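ALDH21) (Physcomitrella patens subsp. patens, PDB 5MZ5) oxidises succinic semialdehyde with NADP(+) as electron acceptor, as a member of the aldehyde dehydrogenase family. Local coordinates at residues A[221-224]-A[225-229]; A[232-236]-A[237-241]; A[459-463]-A[464-468]. One frame throughout, in Å; residues are numbered along the deposited sequence.

Contact 1 (A[221-224]-A[225-229]); sequences ALIL and GEILH
Ile223 and Ile227, one helical turn apart, cross obliquely, with CG2 of Ile223 4.0 Å from CD1 of Ile227. Ile227 keeps CG1 beside its own backbone N (chi1 -68°), which turns CG1 back toward the preceding turn, and the extended second torsion (162°) carries CD1 on until it lies 3.6 Å from Ile223 O as well. That same oxygen accepts the hydrogen bond from Ile227 N at 3.0 Å. Leu228 settles on the previous turn in a similar way: its CG sits 3.2 Å from Leu224 O, whose hydrogen bond from Leu228 N spans 2.8 Å. Glu226 runs along the backbone, its CG 3.5 Å from Leu222 O, and the extended chain carries the carboxylate out to Arg114, where OE2 forms a salt bridge. Were Glu226 cut back to an alanine, the Arg114 guanidinium would probably lose this carboxylate partner, and the turn beside Leu222 O its covering chain. Gly225 N closes its own turn on Ala221 O (3.1 Å). Leu224, Ile227 and Leu228 all pack on Val107 of helix 97-113, while Leu222 turns to Ile42 and Ile241. Such successive i to i+4 bonds make an alpha helix, here helix 219-229, the crossover of a right-handed beta-alpha-beta unit between strands 209-212 and 239-241 in the Rossmann-type NADP(+)-binding domain.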
loop_
_atom_site.group_PDB
_atom_site.type_symbol
_atom_site.label_atom_id
_atom_site.label_comp_id
_atom_site.label_asym_id
_atom_site.label_seq_id
_atom_site.Cartn_x
_atom_site.Cartn_y
_atom_site.Cartn_z
ATOM N N ALA A 221 -9.629 -20.474 -26.715
ATOM C CA ALA A 221 -10.346 -20.620 -25.456
ATOM C C ALA A 221 -10.570 -22.102 -25.124
ATOM O O ALA A 221 -10.492 -22.485 -23.960
ATOM C CB ALA A 221 -11.671 -19.901 -25.528
ATOM N N LEU A 222 -10.815 -22.931 -26.147
ATOM C CA LEU A 222 -11.065 -24.354 -25.966
ATOM C C LEU A 222 -9.803 -25.112 -25.576
ATOM O O LEU A 222 -9.906 -26.096 -24.855
ATOM C CB LEU A 222 -11.773 -24.976 -27.191
ATOM C CG LEU A 222 -13.227 -24.482 -27.435
ATOM C CD1 LEU A 222 -13.753 -24.985 -28.784
ATOM C CD2 LEU A 222 -14.174 -24.873 -26.276
ATOM N N ILE A 223 -8.619 -24.625 -26.018
ATOM C CA ILE A 223 -7.311 -25.155 -25.645
ATOM C C ILE A 223 -7.095 -24.855 -24.156
ATOM O O ILE A 223 -6.681 -25.759 -23.432
ATOM C CB ILE A 223 -6.151 -24.650 -26.569
ATOM C CG1 ILE A 223 -6.272 -25.261 -27.996
ATOM C CG2 ILE A 223 -4.770 -24.965 -25.973
ATOM C CD1 ILE A 223 -5.357 -24.548 -29.123
ATOM N N LEU A 224 -7.470 -23.636 -23.681
ATOM C CA LEU A 224 -7.368 -23.316 -22.242
ATOM C C LEU A 224 -8.255 -24.273 -21.427
ATOM O O LEU A 224 -7.807 -24.770 -20.399
ATOM C CB LEU A 224 -7.654 -21.839 -21.886
ATOM C CG LEU A 224 -6.544 -20.821 -22.210
ATOM C CD1 LEU A 224 -7.042 -19.379 -22.016
ATOM C CD2 LEU A 224 -5.259 -21.060 -21.372
ATOM N N GLY A 225 -9.429 -24.600 -21.976
ATOM C CA GLY A 225 -10.402 -25.546 -21.437
ATOM C C GLY A 225 -9.835 -26.941 -21.292
ATOM O O GLY A 225 -10.017 -27.554 -20.243
ATOM N N GLU A 226 -9.077 -27.426 -22.316
ATOM C CA GLU A 226 -8.410 -28.735 -22.305
ATOM C C GLU A 226 -7.375 -28.774 -21.184
ATOM O O GLU A 226 -7.286 -29.764 -20.446
ATOM C CB GLU A 226 -7.691 -29.009 -23.634
ATOM C CG GLU A 226 -8.575 -29.290 -24.830
ATOM C CD GLU A 226 -7.843 -29.273 -26.163
ATOM O OE1 GLU A 226 -8.495 -28.938 -27.177
ATOM O OE2 GLU A 226 -6.626 -29.573 -26.197
ATOM N N ILE A 227 -6.582 -27.695 -21.080
ATOM C CA ILE A 227 -5.549 -27.534 -20.062
ATOM C C ILE A 227 -6.206 -27.555 -18.665
ATOM O O ILE A 227 -5.801 -28.338 -17.823
ATOM C CB ILE A 227 -4.725 -26.240 -20.326
ATOM C CG1 ILE A 227 -3.873 -26.381 -21.610
ATOM C CG2 ILE A 227 -3.885 -25.840 -19.094
ATOM C CD1 ILE A 227 -3.366 -25.079 -22.214
ATOM N N LEU A 228 -7.259 -26.745 -18.467
ATOM C CA LEU A 228 -7.968 -26.619 -17.200
ATOM C C LEU A 228 -8.628 -27.899 -16.738
ATOM O O LEU A 228 -8.616 -28.185 -15.547
ATOM C CB LEU A 228 -8.987 -25.461 -17.255
ATOM C CG LEU A 228 -8.421 -24.048 -17.304
ATOM C CD1 LEU A 228 -9.538 -23.048 -17.420
ATOM C CD2 LEU A 228 -7.550 -23.750 -16.083
ATOM N N HIS A 229 -9.176 -28.679 -17.686
ATOM C CA HIS A 229 -9.834 -29.961 -17.446
ATOM C C HIS A 229 -8.912 -30.978 -16.756
ATOM O O HIS A 229 -9.378 -31.744 -15.926
ATOM C CB HIS A 229 -10.390 -30.521 -18.780
ATOM C CG HIS A 229 -10.797 -31.961 -18.712
ATOM N ND1 HIS A 229 -11.850 -32.385 -17.896
ATOM C CD2 HIS A 229 -10.251 -33.043 -19.314
ATOM C CE1 HIS A 229 -11.907 -33.700 -18.038
ATOM N NE2 HIS A 229 -10.972 -34.142 -18.884
#

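Contact 2 (A[232-236]-A[237-241])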
loop_
_atom_site.group_PDB
_atom_site.type_symbol
_atom_site.label_atom_id
_atom_site.label_comp_id
_atom_site.label_asym_id
_atom_site.label_seq_id
_atom_site.Cartn_x
_atom_site.Cartn_y
_atom_site.Cartn_z
ATOM N N GLU A 232 -6.469 -31.140 -11.391
ATOM C CA GLU A 232 -7.154 -31.756 -10.252
ATOM C C GLU A 232 -7.488 -30.778 -9.119
ATOM O O GLU A 232 -8.535 -30.944 -8.494
ATOM C CB GLU A 232 -6.374 -32.982 -9.728
ATOM C CG GLU A 232 -4.928 -32.703 -9.314
ATOM C CD GLU A 232 -3.840 -32.925 -10.357
ATOM O OE1 GLU A 232 -3.921 -32.339 -11.463
ATOM O OE2 GLU A 232 -2.876 -33.658 -10.041
ATOM N N GLU A 233 -6.617 -29.764 -8.865
ATOM C CA GLU A 233 -6.794 -28.724 -7.835
ATOM C C GLU A 233 -8.040 -27.868 -8.084
ATOM O O GLU A 233 -8.610 -27.327 -7.137
ATOM C CB GLU A 233 -5.577 -27.779 -7.781
ATOM C CG GLU A 233 -4.324 -28.356 -7.147
ATOM C CD GLU A 233 -3.325 -28.992 -8.092
ATOM O OE1 GLU A 233 -3.731 -29.473 -9.175
ATOM O OE2 GLU A 233 -2.130 -29.047 -7.721
ATOM N N LEU A 234 -8.442 -27.725 -9.354
ATOM C CA LEU A 234 -9.590 -26.913 -9.726
ATOM C C LEU A 234 -10.901 -27.668 -9.489
ATOM O O LEU A 234 -11.096 -28.721 -10.084
ATOM C CB LEU A 234 -9.432 -26.418 -11.179
ATOM C CG LEU A 234 -10.190 -25.154 -11.581
ATOM C CD1 LEU A 234 -9.782 -23.939 -10.723
ATOM C CD2 LEU A 234 -9.978 -24.869 -13.055
ATOM N N PRO A 235 -11.775 -27.193 -8.558
ATOM C CA PRO A 235 -13.034 -27.918 -8.275
ATOM C C PRO A 235 -13.909 -28.190 -9.504
ATOM O O PRO A 235 -13.890 -27.418 -10.455
ATOM C CB PRO A 235 -13.757 -26.999 -7.276
ATOM C CG PRO A 235 -12.660 -26.197 -6.632
ATOM C CD PRO A 235 -11.669 -25.971 -7.731
ATOM N N LEU A 236 -14.686 -29.284 -9.467
ATOM C CA LEU A 236 -15.612 -29.644 -10.543
ATOM C C LEU A 236 -16.703 -28.569 -10.679
ATOM O O LEU A 236 -17.279 -28.137 -9.680
ATOM C CB LEU A 236 -16.230 -31.015 -10.263
ATOM C CG LEU A 236 -16.988 -31.651 -11.418
ATOM C CD1 LEU A 236 -16.012 -32.206 -12.472
ATOM C CD2 LEU A 236 -17.937 -32.741 -10.897
ATOM N N GLY A 237 -16.917 -28.107 -11.903
ATOM C CA GLY A 237 -17.883 -27.053 -12.196
ATOM C C GLY A 237 -17.351 -25.639 -12.078
ATOM O O GLY A 237 -18.112 -24.691 -12.269
ATOM N N ALA A 238 -16.040 -25.474 -11.779
ATOM C CA ALA A 238 -15.367 -24.164 -11.650
ATOM C C ALA A 238 -15.369 -23.396 -12.980
ATOM O O ALA A 238 -15.270 -22.157 -13.002
ATOM C CB ALA A 238 -13.938 -24.365 -11.192
ATOM N N PHE A 239 -15.421 -24.131 -14.089
ATOM C CA PHE A 239 -15.408 -23.483 -15.389
ATOM C C PHE A 239 -16.263 -24.186 -16.418
ATOM O O PHE A 239 -16.458 -25.401 -16.368
ATOM C CB PHE A 239 -13.957 -23.307 -15.911
ATOM C CG PHE A 239 -13.333 -24.537 -16.530
ATOM C CD1 PHE A 239 -12.746 -25.518 -15.733
ATOM C CD2 PHE A 239 -13.381 -24.743 -17.906
ATOM C CE1 PHE A 239 -12.203 -26.673 -16.305
ATOM C CE2 PHE A 239 -12.831 -25.896 -18.474
ATOM C CZ PHE A 239 -12.252 -26.856 -17.671
ATOM N N SER A 240 -16.731 -23.391 -17.376
ATOM C CA SER A 240 -17.424 -23.803 -18.581
ATOM C C SER A 240 -16.953 -22.855 -19.671
ATOM O O SER A 240 -16.808 -21.659 -19.414
ATOM C CB SER A 240 -18.936 -23.731 -18.420
ATOM O OG SER A 240 -19.404 -24.847 -17.686
ATOM N N ILE A 241 -16.644 -23.401 -20.846
ATOM C CA ILE A 241 -16.225 -22.646 -22.040
ATOM C C ILE A 241 -17.114 -23.148 -23.180
ATOM O O ILE A 241 -16.954 -24.282 -23.646
ATOM C CB ILE A 241 -14.697 -22.700 -22.361
ATOM C CG1 ILE A 241 -13.853 -22.224 -21.144
ATOM C CG2 ILE A 241 -14.362 -21.875 -23.658
ATOM C CD1 ILE A 241 -12.420 -22.568 -21.214
#
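Pro235 to Ala238 form a type II beta turn that brings the chain from the loop after helix 219-229 into strand 239-241, the strand next to 209-212 in the Rossmann-type sheet. Ala238 N closes the turn on Pro235 O at 3.2 Å, and the donor stands above the carbonyl plane, so the bond does not follow a lone pair. Leu236 takes the first corner and Gly237 the second. With phi at 87°, Gly237 is where a side chain would do harm: a CB would lie about 2.6 Å from Leu236 O, a clash, and so the position calls for glycine. Its N is held by Ser46 OG.

Inside the bend the methyl of Ala238 packs against the inner side of the turn. Its CB is 3.1 Å from Pro235 O and 3.8 Å from CG of Leu234, while CD of Pro235 approaches it more loosely. Leu234 holds CG anti to its own backbone N (chi1 -156°), which turns the branch toward Ala238 and Phe239 rather than out along the loop. Helices 219-229 and 97-113 pack on Leu234 through Leu228 and Val103, and helix 75-94 packs on Ala238 through Met92. Beyond the turn, backbone bonds from Ala238 and Ser240 to Phe209, and from Ser240 to Leu211, zip the strand onto its parallel neighbour 209-212, while the backbones of Phe239 and Ile241 bond to those of Ser46 and Phe43. The side chains of Leu234 and Phe239 cross at about a right angle, and CD2 of Leu234 meets the ring obliquely, 3.9 Å from CD1 of Phe239.

Contact 3 (A[459-463]-A[464-468]); sequences EHMEV and GGVIL
Met461 O is approached by two donors: Val463 N of the same chain makes a weak bond at 3.0 Å, and Lys505 NZ of the second subunit adds a hydrogen bond. The weak bond belongs to an inverse gamma turn centred on Glu462, which bends the chain sharply just after helix 451-460. Asn436 braces this bend from the side, its ND2 donating to His460 O and its OD1 accepting from Glu462 N.

On the inner side of the bend, Met461 and Val463 both meet Val466. The methionine chain, extended beyond CG, reaches across the valine at about a right angle and lays SD 3.9 Å from CG1 of Val466; its CB is 4.0 Å from CG2 of Val466. Val463, also crossing at about a right angle, touches with one branch: CG2 is 3.6 Å from CG2 of Val466 and 3.4 Å from Gly465 O. Val466 has CG1 anti to its backbone N (chi1 177°), which aims CG1 at the sulfur and CG2 at Val463. This is the return from helix to strand in the beta-alpha-beta unit 443-447, 451-460, 465-468. Strand 465-468 lies parallel to 443-447 and also to a strand of the second subunit, so the sheet continues through the interface, where Leu507 of the second subunit packs on Val466 and Val508 of the same subunit on Ile467.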
loop_
_atom_site.group_PDB
_atom_site.type_symbol
_atom_site.label_atom_id
_atom_site.label_comp_id
_atom_site.label_asym_id
_atom_site.label_seq_id
_atom_site.Cartn_x
_atom_site.Cartn_y
_atom_site.Cartn_z
ATOM N N GLU A 459 -1.013 14.619 -17.847
ATOM C CA GLU A 459 -2.058 15.354 -17.158
ATOM C C GLU A 459 -3.336 15.610 -17.982
ATOM O O GLU A 459 -4.432 15.497 -17.432
ATOM C CB GLU A 459 -1.487 16.694 -16.680
ATOM C CG GLU A 459 -2.093 17.212 -15.387
ATOM C CD GLU A 459 -1.985 16.339 -14.145
ATOM O OE1 GLU A 459 -2.879 16.476 -13.278
ATOM O OE2 GLU A 459 -1.038 15.521 -14.035
ATOM N N HIS A 460 -3.199 15.977 -19.268
ATOM C CA HIS A 460 -4.339 16.416 -20.070
ATOM C C HIS A 460 -4.903 15.424 -21.082
ATOM O O HIS A 460 -6.039 15.640 -21.527
ATOM C CB HIS A 460 -3.997 17.743 -20.770
ATOM C CG HIS A 460 -3.788 18.836 -19.772
ATOM N ND1 HIS A 460 -2.518 19.185 -19.338
ATOM C CD2 HIS A 460 -4.700 19.509 -19.032
ATOM C CE1 HIS A 460 -2.697 20.105 -18.408
ATOM N NE2 HIS A 460 -3.991 20.334 -18.193
ATOM N N MET A 461 -4.170 14.341 -21.434
ATOM C CA MET A 461 -4.736 13.360 -22.372
ATOM C C MET A 461 -5.836 12.531 -21.676
ATOM O O MET A 461 -5.589 11.936 -20.631
ATOM C CB MET A 461 -3.658 12.478 -22.998
ATOM C CG MET A 461 -2.863 13.202 -24.059
ATOM S SD MET A 461 -1.426 12.222 -24.548
ATOM C CE MET A 461 -1.153 12.881 -26.151
ATOM N N GLU A 462 -7.048 12.548 -22.238
ATOM C CA GLU A 462 -8.256 11.908 -21.717
ATOM C C GLU A 462 -8.324 10.443 -22.064
ATOM O O GLU A 462 -9.194 10.012 -22.828
ATOM C CB GLU A 462 -9.504 12.673 -22.197
ATOM C CG GLU A 462 -9.586 14.075 -21.624
ATOM C CD GLU A 462 -10.514 15.049 -22.330
ATOM O OE1 GLU A 462 -11.122 14.690 -23.366
ATOM O OE2 GLU A 462 -10.581 16.208 -21.867
ATOM N N VAL A 463 -7.377 9.675 -21.507
ATOM C CA VAL A 463 -7.196 8.245 -21.771
ATOM C C VAL A 463 -6.883 7.503 -20.475
ATOM O O VAL A 463 -6.586 8.146 -19.463
ATOM C CB VAL A 463 -6.039 8.027 -22.823
ATOM C CG1 VAL A 463 -6.425 8.542 -24.212
ATOM C CG2 VAL A 463 -4.729 8.658 -22.353
ATOM N N GLY A 464 -6.875 6.168 -20.543
ATOM C CA GLY A 464 -6.441 5.304 -19.439
ATOM C C GLY A 464 -4.920 5.119 -19.385
ATOM O O GLY A 464 -4.349 4.861 -18.326
ATOM N N GLY A 465 -4.254 5.239 -20.533
ATOM C CA GLY A 465 -2.810 5.074 -20.629
ATOM C C GLY A 465 -2.146 5.991 -21.632
ATOM O O GLY A 465 -2.590 6.090 -22.780
ATOM N N VAL A 466 -1.073 6.677 -21.194
ATOM C CA VAL A 466 -0.290 7.572 -22.037
ATOM C C VAL A 466 1.052 6.882 -22.272
ATOM O O VAL A 466 1.776 6.587 -21.323
ATOM C CB VAL A 466 -0.129 9.010 -21.443
ATOM C CG1 VAL A 466 0.761 9.894 -22.335
ATOM C CG2 VAL A 466 -1.480 9.677 -21.225
ATOM N N ILE A 467 1.373 6.624 -23.535
ATOM C CA ILE A 467 2.640 5.994 -23.885
ATOM C C ILE A 467 3.653 7.060 -24.229
ATOM O O ILE A 467 3.452 7.825 -25.170
ATOM C CB ILE A 467 2.512 4.894 -24.968
ATOM C CG1 ILE A 467 1.259 4.005 -24.730
ATOM C CG2 ILE A 467 3.803 4.070 -25.026
ATOM C CD1 ILE A 467 1.104 3.224 -23.344
ATOM N N LEU A 468 4.746 7.099 -23.434
ATOM C CA LEU A 468 5.824 8.051 -23.575
ATOM C C LEU A 468 7.012 7.436 -24.323
ATOM O O LEU A 468 7.621 6.466 -23.856
ATOM C CB LEU A 468 6.225 8.597 -22.177
ATOM C CG LEU A 468 7.341 9.666 -22.101
ATOM C CD1 LEU A 468 7.081 10.876 -23.068
ATOM C CD2 LEU A 468 7.506 10.146 -20.659
#

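Overall arrangement
From the N terminus, contact 1 comes first, within helix 219-229, and contact 2 follows directly, where the turn at 235-238 closes the loop from that helix into strand 239-241. The two touch: Leu228 CB of contact 1 lies 3.6 Å from Phe239 CE1 of contact 2, so helix 219-229 packs directly on strand 239-241 in the Rossmann-type sheet. Contact 3, far along the chain, closes the short link from helix 451-460 into strand 465-468 of the other large sheet. Its centre is about 36 Å from that of contact 1 and on the opposite side of the chain's centre. All three run in series, none nesting or crossing; contact 3 alone reaches other subunits.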